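Local atomic coordinates of calcineurin-like phosphoesterase domain-containing protein (Aquifex aeolicus, PDB entry 1XM7), a protein that has no established function, but probably acts as a hydrolase of the calcineurin-like metallophosphoesterase family. Residues A[12-17]-A[53-58]; A[34-39]-A[175-180]; A[113-118]-A[145-150]. All blocks are in the same frame, centred on the assembly; numbering follows the deposited sequence.

How the contacts relate
Contacts 1, 2 and 3 lie at the corners of a nearly equilateral triangle, their centres 18 to 19 Å apart. Contact 1 joins the loops after strands 4-7 and 46-49 of one sheet; contact 2 sets the C-terminal part of helix 29-38 against the chain that enters edge strand 179-180 of the same sheet. These two alternate along the sequence and touch where Phe12 packs on Leu34. Contact 3 follows contact 1 in the chain, falls between the segments of contact 2, and joins the loops after strands 107-112 and 142-145 of the second sheet. Contacts 1 and 3 come within about 5 Å at their nearest atoms; in relatives the active site probably lies among such loops.

Contact 1: residues A[12-17]-A[53-58]; sequences FYHENI and FTWHFN
Phe12 and Thr54 form a single beta bridge between two irregular loops of the calcineurin-like phosphoesterase fold, one following strand 4-7 and the other strand 46-49. Its backbone bonds are Phe12 N to Phe53 O, 3.1 Å, and Trp55 N to Phe12 O, 2.7 Å.

Aromatic contacts fill the space around this bridge. His14 and Trp55 stack face to face, the centroids of the imidazole and the six-membered ring 3.5 Å apart and the planes only 6° from parallel. With CG anti to the backbone N (chi1 -170°), the His14 ring lies flat on the indole, while its CB sits 3.8 Å from the centroid of the five-membered ring in a CH-pi contact. A type I turn from His14 to Ile17 brings Ile17 N over the opposite face of the imidazole. The broad tryptophan suits this place because it also stacks with His81. Phe12 and Phe53 meet differently, in an offset edge-to-face pair: the rim of Phe12 points at the face of Phe53, with CE2 of Phe12 3.6 Å from CE1 of Phe53. Both are wholly apolar, as befits neighbours of Trp67 in helix 63-69.

Tyr13 is placed by mixed contacts. His56 CE1 and Asn58 O lie over the same face of its ring, Thr54 OG1 sits at its edge, and its hydroxyl is hydrogen-bonded to Asp59 OD2 and to Asn61 N, farther along the same loop. From the other side of the contact, Tyr13 CB rests over the His56 imidazole, 3.3 Å from NE2.

Polar bonds inside 53-58 hold that surface in shape. Thr54 OG1 donates to His56 O at 2.7 Å, and Asn58 N, lying almost in the imidazole plane, donates to His56 ND1 at 2.9 Å, fixing the ring's rotation.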
# COMPACT_ATOMS: atom_id res chain seq x y z
N PHE A 12 -4.09 -3.43 -10.25
CA PHE A 12 -4.02 -3.12 -11.67
C PHE A 12 -4.51 -4.32 -12.45
O PHE A 12 -4.11 -5.44 -12.19
CB PHE A 12 -2.59 -2.79 -12.09
CG PHE A 12 -2.09 -1.47 -11.59
CD1 PHE A 12 -2.76 -0.29 -11.91
CD2 PHE A 12 -0.92 -1.40 -10.85
CE1 PHE A 12 -2.27 0.94 -11.50
CE2 PHE A 12 -0.42 -0.17 -10.43
CZ PHE A 12 -1.09 1.00 -10.76
N TYR A 13 -5.40 -4.07 -13.41
CA TYR A 13 -5.95 -5.12 -14.26
C TYR A 13 -6.96 -6.03 -13.60
O TYR A 13 -7.42 -6.99 -14.21
CB TYR A 13 -4.82 -5.95 -14.86
CG TYR A 13 -4.04 -5.22 -15.94
CD1 TYR A 13 -2.71 -4.87 -15.75
CD2 TYR A 13 -4.65 -4.89 -17.15
CE1 TYR A 13 -1.99 -4.21 -16.75
CE2 TYR A 13 -3.94 -4.23 -18.15
CZ TYR A 13 -2.63 -3.89 -17.94
OH TYR A 13 -1.95 -3.22 -18.92
N HIS A 14 -7.31 -5.76 -12.35
CA HIS A 14 -8.32 -6.59 -11.69
C HIS A 14 -9.69 -6.00 -12.03
O HIS A 14 -10.39 -5.43 -11.19
CB HIS A 14 -8.14 -6.63 -10.18
CG HIS A 14 -9.01 -7.66 -9.52
ND1 HIS A 14 -9.15 -7.77 -8.15
CD2 HIS A 14 -9.80 -8.62 -10.05
CE1 HIS A 14 -9.98 -8.75 -7.87
NE2 HIS A 14 -10.39 -9.29 -9.00
N GLU A 15 -10.03 -6.15 -13.30
CA GLU A 15 -11.27 -5.67 -13.90
C GLU A 15 -12.52 -5.99 -13.09
O GLU A 15 -13.43 -5.18 -13.00
CB GLU A 15 -11.37 -6.30 -15.29
CG GLU A 15 -12.47 -5.84 -16.20
CD GLU A 15 -12.39 -6.58 -17.54
OE1 GLU A 15 -12.69 -7.80 -17.58
OE2 GLU A 15 -11.98 -5.95 -18.56
N ASN A 16 -12.53 -7.17 -12.48
CA ASN A 16 -13.67 -7.64 -11.70
C ASN A 16 -13.92 -6.90 -10.40
O ASN A 16 -15.02 -6.95 -9.85
CB ASN A 16 -13.50 -9.13 -11.42
CG ASN A 16 -14.82 -9.86 -11.30
OD1 ASN A 16 -15.77 -9.56 -12.03
ND2 ASN A 16 -14.89 -10.83 -10.39
N ILE A 17 -12.90 -6.22 -9.89
CA ILE A 17 -13.05 -5.49 -8.64
C ILE A 17 -14.03 -4.33 -8.80
O ILE A 17 -14.50 -3.76 -7.81
CB ILE A 17 -11.68 -4.97 -8.14
CG1 ILE A 17 -11.77 -4.66 -6.64
CG2 ILE A 17 -11.26 -3.72 -8.92
CD1 ILE A 17 -10.44 -4.47 -5.98
N PHE A 53 -0.26 -5.42 -5.91
CA PHE A 53 0.15 -4.54 -6.98
C PHE A 53 -0.64 -4.74 -8.26
O PHE A 53 -1.45 -3.88 -8.63
CB PHE A 53 1.64 -4.78 -7.25
CG PHE A 53 2.17 -4.04 -8.45
CD1 PHE A 53 2.05 -2.66 -8.54
CD2 PHE A 53 2.81 -4.71 -9.47
CE1 PHE A 53 2.56 -1.97 -9.62
CE2 PHE A 53 3.33 -4.03 -10.56
CZ PHE A 53 3.20 -2.66 -10.64
N THR A 54 -0.40 -5.85 -8.95
CA THR A 54 -1.09 -6.13 -10.20
C THR A 54 -1.81 -7.47 -10.18
O THR A 54 -1.36 -8.42 -9.52
CB THR A 54 -0.11 -6.10 -11.40
OG1 THR A 54 -0.84 -6.21 -12.62
CG2 THR A 54 0.89 -7.23 -11.30
N TRP A 55 -2.92 -7.55 -10.92
CA TRP A 55 -3.71 -8.77 -10.97
C TRP A 55 -3.06 -9.82 -11.87
O TRP A 55 -3.20 -11.01 -11.64
CB TRP A 55 -5.14 -8.45 -11.43
CG TRP A 55 -6.15 -9.40 -10.84
CD1 TRP A 55 -7.00 -10.23 -11.53
CD2 TRP A 55 -6.35 -9.68 -9.45
NE1 TRP A 55 -7.71 -11.02 -10.64
CE2 TRP A 55 -7.32 -10.71 -9.37
CE3 TRP A 55 -5.79 -9.18 -8.28
CZ2 TRP A 55 -7.75 -11.23 -8.15
CZ3 TRP A 55 -6.21 -9.70 -7.06
CH2 TRP A 55 -7.18 -10.72 -7.01
N HIS A 56 -2.34 -9.38 -12.90
CA HIS A 56 -1.62 -10.28 -13.79
C HIS A 56 -0.56 -9.46 -14.51
O HIS A 56 -0.54 -8.23 -14.38
CB HIS A 56 -2.58 -10.94 -14.78
CG HIS A 56 -3.27 -9.97 -15.69
ND1 HIS A 56 -2.61 -9.29 -16.69
CD2 HIS A 56 -4.56 -9.59 -15.75
CE1 HIS A 56 -3.47 -8.52 -17.33
NE2 HIS A 56 -4.67 -8.68 -16.78
N PHE A 57 0.32 -10.10 -15.27
CA PHE A 57 1.37 -9.34 -15.93
C PHE A 57 1.21 -9.07 -17.41
O PHE A 57 2.15 -8.60 -18.07
CB PHE A 57 2.71 -9.98 -15.64
CG PHE A 57 3.11 -9.89 -14.22
CD1 PHE A 57 2.59 -10.76 -13.29
CD2 PHE A 57 3.93 -8.86 -13.79
CE1 PHE A 57 2.88 -10.61 -11.93
CE2 PHE A 57 4.23 -8.70 -12.44
CZ PHE A 57 3.70 -9.58 -11.51
N ASN A 58 0.04 -9.35 -17.94
CA ASN A 58 -0.20 -9.09 -19.34
C ASN A 58 -0.50 -7.59 -19.47
O ASN A 58 -1.66 -7.17 -19.45
CB ASN A 58 -1.38 -9.91 -19.81
CG ASN A 58 -1.70 -9.66 -21.24
OD1 ASN A 58 -2.77 -10.04 -21.72
ND2 ASN A 58 -0.78 -9.00 -21.96

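Contact 2: residues A[34-39]-A[175-180]; sequences LTNLLK and DYKPIS
Asn36 and Leu37, in the last turn of helix 29-38, face the loop that leads into strand 179-180, with the CA of Asn36 5.6 Å from that of Lys177 and the CA of Leu37 6.8 Å from that of Pro178. Asp175 and Tyr176 both have positive phi, which bends the chain sharply before Lys177 and Pro178 extend past the helix.

Asn36 fills the polar half of the interface. Its CG lies anti to the carbonyl carbon and beside the backbone N (chi1 -74°), and the side chain is thereby laid over the Tyr176-Lys177 peptide. Asn36 CB comes within 3.4 Å of Tyr176 O, and the flat amide group lies beside the same carbonyl. A short polar side chain suits a position that must pack closely against backbone at the partly exposed margin of a helix. Lys177 crosses it obliquely: its CG is 3.5 Å from Asn36 CG, and the chain, extended beyond that point, carries the amine outward, so a lysine offers methylenes to the asparagine and its charge to the surroundings.

Leu37 and Pro178 make the apolar half. The Leu37 methyl CD2 lies obliquely over the rim of the pyrrolidine ring, 3.8 Å from Pro178 CB and equally far from its CG and CD. Proline CD also approaches Asn36 O, at 4.0 Å. Behind this pair, Leu37 reaches Ile7 and Trp67 while Pro178 rests on Tyr5, so the helix, the loop before strand 179-180 and strand 4-7 pack together. The Tyr176 ring points elsewhere and packs on Phe29, Val32 and Ile33, earlier in the same helix.

The contact is small and of mixed polarity: the buried leucine probably shields the side toward the sheet, while partly exposed Asn36 and exposed Lys177 can meet solvent.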
# COMPACT_ATOMS: atom_id res chain seq x y z
N LEU A 34 -2.49 5.95 -11.70
CA LEU A 34 -1.24 6.31 -12.37
C LEU A 34 -1.12 7.82 -12.57
O LEU A 34 -0.03 8.38 -12.55
CB LEU A 34 -1.15 5.60 -13.72
CG LEU A 34 -1.04 4.08 -13.63
CD1 LEU A 34 -1.10 3.46 -15.02
CD2 LEU A 34 0.26 3.70 -12.92
N THR A 35 -2.26 8.47 -12.78
CA THR A 35 -2.29 9.90 -12.97
C THR A 35 -1.89 10.60 -11.69
O THR A 35 -0.99 11.44 -11.69
CB THR A 35 -3.68 10.37 -13.40
OG1 THR A 35 -3.93 9.95 -14.75
CG2 THR A 35 -3.79 11.88 -13.32
N ASN A 36 -2.54 10.23 -10.59
CA ASN A 36 -2.25 10.85 -9.29
C ASN A 36 -0.83 10.63 -8.81
O ASN A 36 -0.33 11.38 -7.97
CB ASN A 36 -3.24 10.35 -8.24
CG ASN A 36 -4.63 10.96 -8.41
OD1 ASN A 36 -5.64 10.35 -8.06
ND2 ASN A 36 -4.68 12.17 -8.95
N LEU A 37 -0.18 9.59 -9.33
CA LEU A 37 1.20 9.32 -8.95
C LEU A 37 2.06 10.17 -9.84
O LEU A 37 3.10 10.69 -9.42
CB LEU A 37 1.55 7.85 -9.18
CG LEU A 37 0.91 6.85 -8.23
CD1 LEU A 37 1.25 5.46 -8.73
CD2 LEU A 37 1.41 7.06 -6.80
N LEU A 38 1.62 10.31 -11.09
CA LEU A 38 2.35 11.09 -12.07
C LEU A 38 2.60 12.52 -11.60
O LEU A 38 3.73 13.02 -11.64
CB LEU A 38 1.58 11.13 -13.39
CG LEU A 38 2.43 11.21 -14.66
CD1 LEU A 38 1.51 11.50 -15.84
CD2 LEU A 38 3.48 12.29 -14.54
N LYS A 39 1.54 13.17 -11.15
CA LYS A 39 1.67 14.54 -10.71
C LYS A 39 2.01 14.69 -9.25
O LYS A 39 1.30 15.35 -8.51
CB LYS A 39 0.41 15.34 -11.04
CG LYS A 39 -0.90 14.65 -10.75
CD LYS A 39 -2.03 15.50 -11.31
CE LYS A 39 -3.40 14.92 -11.00
NZ LYS A 39 -4.45 15.94 -11.28
N ASP A 175 -9.01 8.03 -2.17
CA ASP A 175 -9.40 8.54 -3.48
C ASP A 175 -8.30 8.30 -4.52
O ASP A 175 -7.95 9.18 -5.31
CB ASP A 175 -9.73 10.05 -3.36
CG ASP A 175 -10.62 10.55 -4.50
OD1 ASP A 175 -11.53 9.80 -4.93
OD2 ASP A 175 -10.43 11.71 -4.95
N TYR A 176 -7.75 7.09 -4.50
CA TYR A 176 -6.70 6.67 -5.43
C TYR A 176 -5.50 7.60 -5.52
O TYR A 176 -5.00 7.89 -6.61
CB TYR A 176 -7.32 6.44 -6.82
CG TYR A 176 -8.47 5.45 -6.77
CD1 TYR A 176 -9.72 5.84 -6.29
CD2 TYR A 176 -8.28 4.12 -7.12
CE1 TYR A 176 -10.74 4.91 -6.15
CE2 TYR A 176 -9.30 3.18 -6.98
CZ TYR A 176 -10.52 3.58 -6.49
OH TYR A 176 -11.53 2.66 -6.34
N LYS A 177 -5.03 8.06 -4.37
CA LYS A 177 -3.86 8.94 -4.29
C LYS A 177 -2.87 8.41 -3.25
O LYS A 177 -3.27 7.92 -2.18
CB LYS A 177 -4.28 10.36 -3.88
CG LYS A 177 -5.09 11.10 -4.91
CD LYS A 177 -5.40 12.50 -4.41
CE LYS A 177 -6.39 13.18 -5.34
NZ LYS A 177 -6.84 14.50 -4.80
N PRO A 178 -1.56 8.50 -3.54
CA PRO A 178 -0.59 8.00 -2.57
C PRO A 178 -0.67 8.89 -1.36
O PRO A 178 -1.20 9.99 -1.43
CB PRO A 178 0.73 8.18 -3.28
CG PRO A 178 0.50 9.46 -4.04
CD PRO A 178 -0.89 9.23 -4.62
N ILE A 179 -0.17 8.42 -0.23
CA ILE A 179 -0.19 9.24 0.96
C ILE A 179 1.20 9.82 1.09
O ILE A 179 2.19 9.13 0.89
CB ILE A 179 -0.55 8.41 2.18
CG1 ILE A 179 -2.04 8.09 2.13
CG2 ILE A 179 -0.20 9.16 3.45
CD1 ILE A 179 -2.50 7.14 3.19
N SER A 180 1.27 11.11 1.38
CA SER A 180 2.55 11.77 1.51
C SER A 180 3.12 11.58 2.90
O SER A 180 2.41 11.16 3.82
CB SER A 180 2.39 13.27 1.22
OG SER A 180 3.65 13.91 1.19

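Contact 3: residues A[113-118]-A[145-150]; sequences HYPAKD and HGHVHW
His113 and Gly146 join two loops of the metallophosphoesterase fold, the second carrying Gly-His-Val-His (146-149), a form of the family's Gly-His-X-His motif, whose histidines in relatives generally belong to a dinuclear metal centre. The tight part surrounds their backbone bond, Gly146 N to His113 O, 3.1 Å, the donor well above the carbonyl plane. Glycine suits its unusual backbone angles. His147 CB presses over the face of the His113 ring, 3.7 Å from its centroid, while His113 NE2 lies in the plane of the His147 ring, 3.2 Å from CD2. The two imidazole planes meet at 86°. His113 ND1 is held by Leu50 O, and the backbone N-H of His147 by Asp9.

The side toward Asp118 and Val148 is looser only in its longer distances; these residues are still buried, and partly exposed positions come at His149 and Trp150. Val148 CG2 touches Pro115 CG at 3.9 Å, and Asp118 OD2 stays 3.7 Å from His147 CE1, while its OD1 accepts a hydrogen bond from Ile120 N. At the tight end Pro115 CB makes a CH-pi contact over the centre of the His145 ring, whose ND1 donates to an in-plane lone pair of Gly146 O, 2.9 Å away.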
# COMPACT_ATOMS: atom_id res chain seq x y z
N HIS A 113 1.52 -5.10 4.63
CA HIS A 113 0.31 -5.10 3.84
C HIS A 113 -0.88 -5.35 4.75
O HIS A 113 -1.95 -4.80 4.55
CB HIS A 113 0.36 -6.21 2.79
CG HIS A 113 -0.95 -6.43 2.10
ND1 HIS A 113 -1.46 -5.56 1.16
CD2 HIS A 113 -1.87 -7.42 2.23
CE1 HIS A 113 -2.64 -5.99 0.75
NE2 HIS A 113 -2.91 -7.12 1.38
N TYR A 114 -0.66 -6.18 5.76
CA TYR A 114 -1.72 -6.56 6.68
C TYR A 114 -1.86 -5.60 7.84
O TYR A 114 -0.88 -5.01 8.28
CB TYR A 114 -1.47 -7.98 7.22
CG TYR A 114 -1.25 -8.99 6.11
CD1 TYR A 114 -0.03 -9.06 5.44
CD2 TYR A 114 -2.30 -9.81 5.68
CE1 TYR A 114 0.15 -9.93 4.37
CE2 TYR A 114 -2.13 -10.68 4.60
CZ TYR A 114 -0.90 -10.73 3.95
OH TYR A 114 -0.71 -11.59 2.88
N PRO A 115 -3.09 -5.42 8.33
CA PRO A 115 -3.39 -4.53 9.45
C PRO A 115 -3.23 -5.27 10.77
O PRO A 115 -3.00 -6.48 10.79
CB PRO A 115 -4.85 -4.16 9.19
CG PRO A 115 -5.41 -5.48 8.71
CD PRO A 115 -4.34 -5.95 7.73
N ALA A 116 -3.35 -4.54 11.88
CA ALA A 116 -3.25 -5.17 13.18
C ALA A 116 -4.51 -6.01 13.36
O ALA A 116 -4.47 -7.11 13.94
CB ALA A 116 -3.15 -4.11 14.28
N LYS A 117 -5.63 -5.50 12.85
CA LYS A 117 -6.90 -6.20 12.95
C LYS A 117 -7.83 -5.70 11.86
O LYS A 117 -8.00 -4.50 11.70
CB LYS A 117 -7.53 -5.92 14.31
CG LYS A 117 -8.74 -6.77 14.60
CD LYS A 117 -9.33 -6.45 15.97
CE LYS A 117 -9.75 -7.73 16.69
NZ LYS A 117 -8.60 -8.70 16.83
N ASP A 118 -8.43 -6.62 11.11
CA ASP A 118 -9.36 -6.24 10.04
C ASP A 118 -10.71 -5.91 10.68
O ASP A 118 -11.40 -6.77 11.25
CB ASP A 118 -9.51 -7.37 9.02
CG ASP A 118 -10.22 -6.92 7.76
OD1 ASP A 118 -11.30 -6.29 7.86
OD2 ASP A 118 -9.71 -7.19 6.66
N HIS A 145 -0.37 0.45 6.51
CA HIS A 145 -0.73 -0.81 5.85
C HIS A 145 -1.77 -0.60 4.76
O HIS A 145 -2.11 0.52 4.41
CB HIS A 145 -1.29 -1.78 6.89
CG HIS A 145 -2.59 -1.33 7.47
ND1 HIS A 145 -3.75 -1.28 6.74
CD2 HIS A 145 -2.89 -0.82 8.69
CE1 HIS A 145 -4.72 -0.77 7.49
NE2 HIS A 145 -4.22 -0.48 8.67
N GLY A 146 -2.27 -1.71 4.23
CA GLY A 146 -3.30 -1.67 3.21
C GLY A 146 -4.29 -2.79 3.51
O GLY A 146 -4.82 -2.89 4.62
N HIS A 147 -4.54 -3.62 2.52
CA HIS A 147 -5.42 -4.77 2.68
C HIS A 147 -6.91 -4.53 2.95
O HIS A 147 -7.75 -5.20 2.35
CB HIS A 147 -4.83 -5.68 3.76
CG HIS A 147 -5.52 -7.01 3.86
ND1 HIS A 147 -6.57 -7.24 4.72
CD2 HIS A 147 -5.32 -8.17 3.19
CE1 HIS A 147 -6.99 -8.48 4.58
NE2 HIS A 147 -6.25 -9.07 3.65
N VAL A 148 -7.26 -3.62 3.85
CA VAL A 148 -8.68 -3.37 4.15
C VAL A 148 -9.35 -2.40 3.18
O VAL A 148 -9.03 -1.21 3.15
CB VAL A 148 -8.88 -2.83 5.58
CG1 VAL A 148 -10.37 -2.80 5.91
CG2 VAL A 148 -8.12 -3.70 6.58
N HIS A 149 -10.29 -2.92 2.39
CA HIS A 149 -10.98 -2.10 1.40
C HIS A 149 -12.04 -1.18 1.95
O HIS A 149 -12.43 -1.26 3.11
CB HIS A 149 -11.62 -2.99 0.33
CG HIS A 149 -10.65 -3.90 -0.35
ND1 HIS A 149 -9.41 -3.48 -0.81
CD2 HIS A 149 -10.72 -5.22 -0.66
CE1 HIS A 149 -8.77 -4.50 -1.35
NE2 HIS A 149 -9.55 -5.57 -1.27
N TRP A 150 -12.49 -0.29 1.08
CA TRP A 150 -13.51 0.67 1.43
C TRP A 150 -14.81 -0.05 1.77
O TRP A 150 -15.14 -1.07 1.16
CB TRP A 150 -13.75 1.62 0.26
CG TRP A 150 -14.83 2.62 0.52
CD1 TRP A 150 -14.69 3.88 1.05
CD2 TRP A 150 -16.24 2.42 0.35
NE1 TRP A 150 -15.92 4.46 1.23
CE2 TRP A 150 -16.89 3.58 0.82
CE3 TRP A 150 -17.02 1.35 -0.12
CZ2 TRP A 150 -18.29 3.72 0.81
CZ3 TRP A 150 -18.41 1.48 -0.13
CH2 TRP A 150 -19.03 2.66 0.34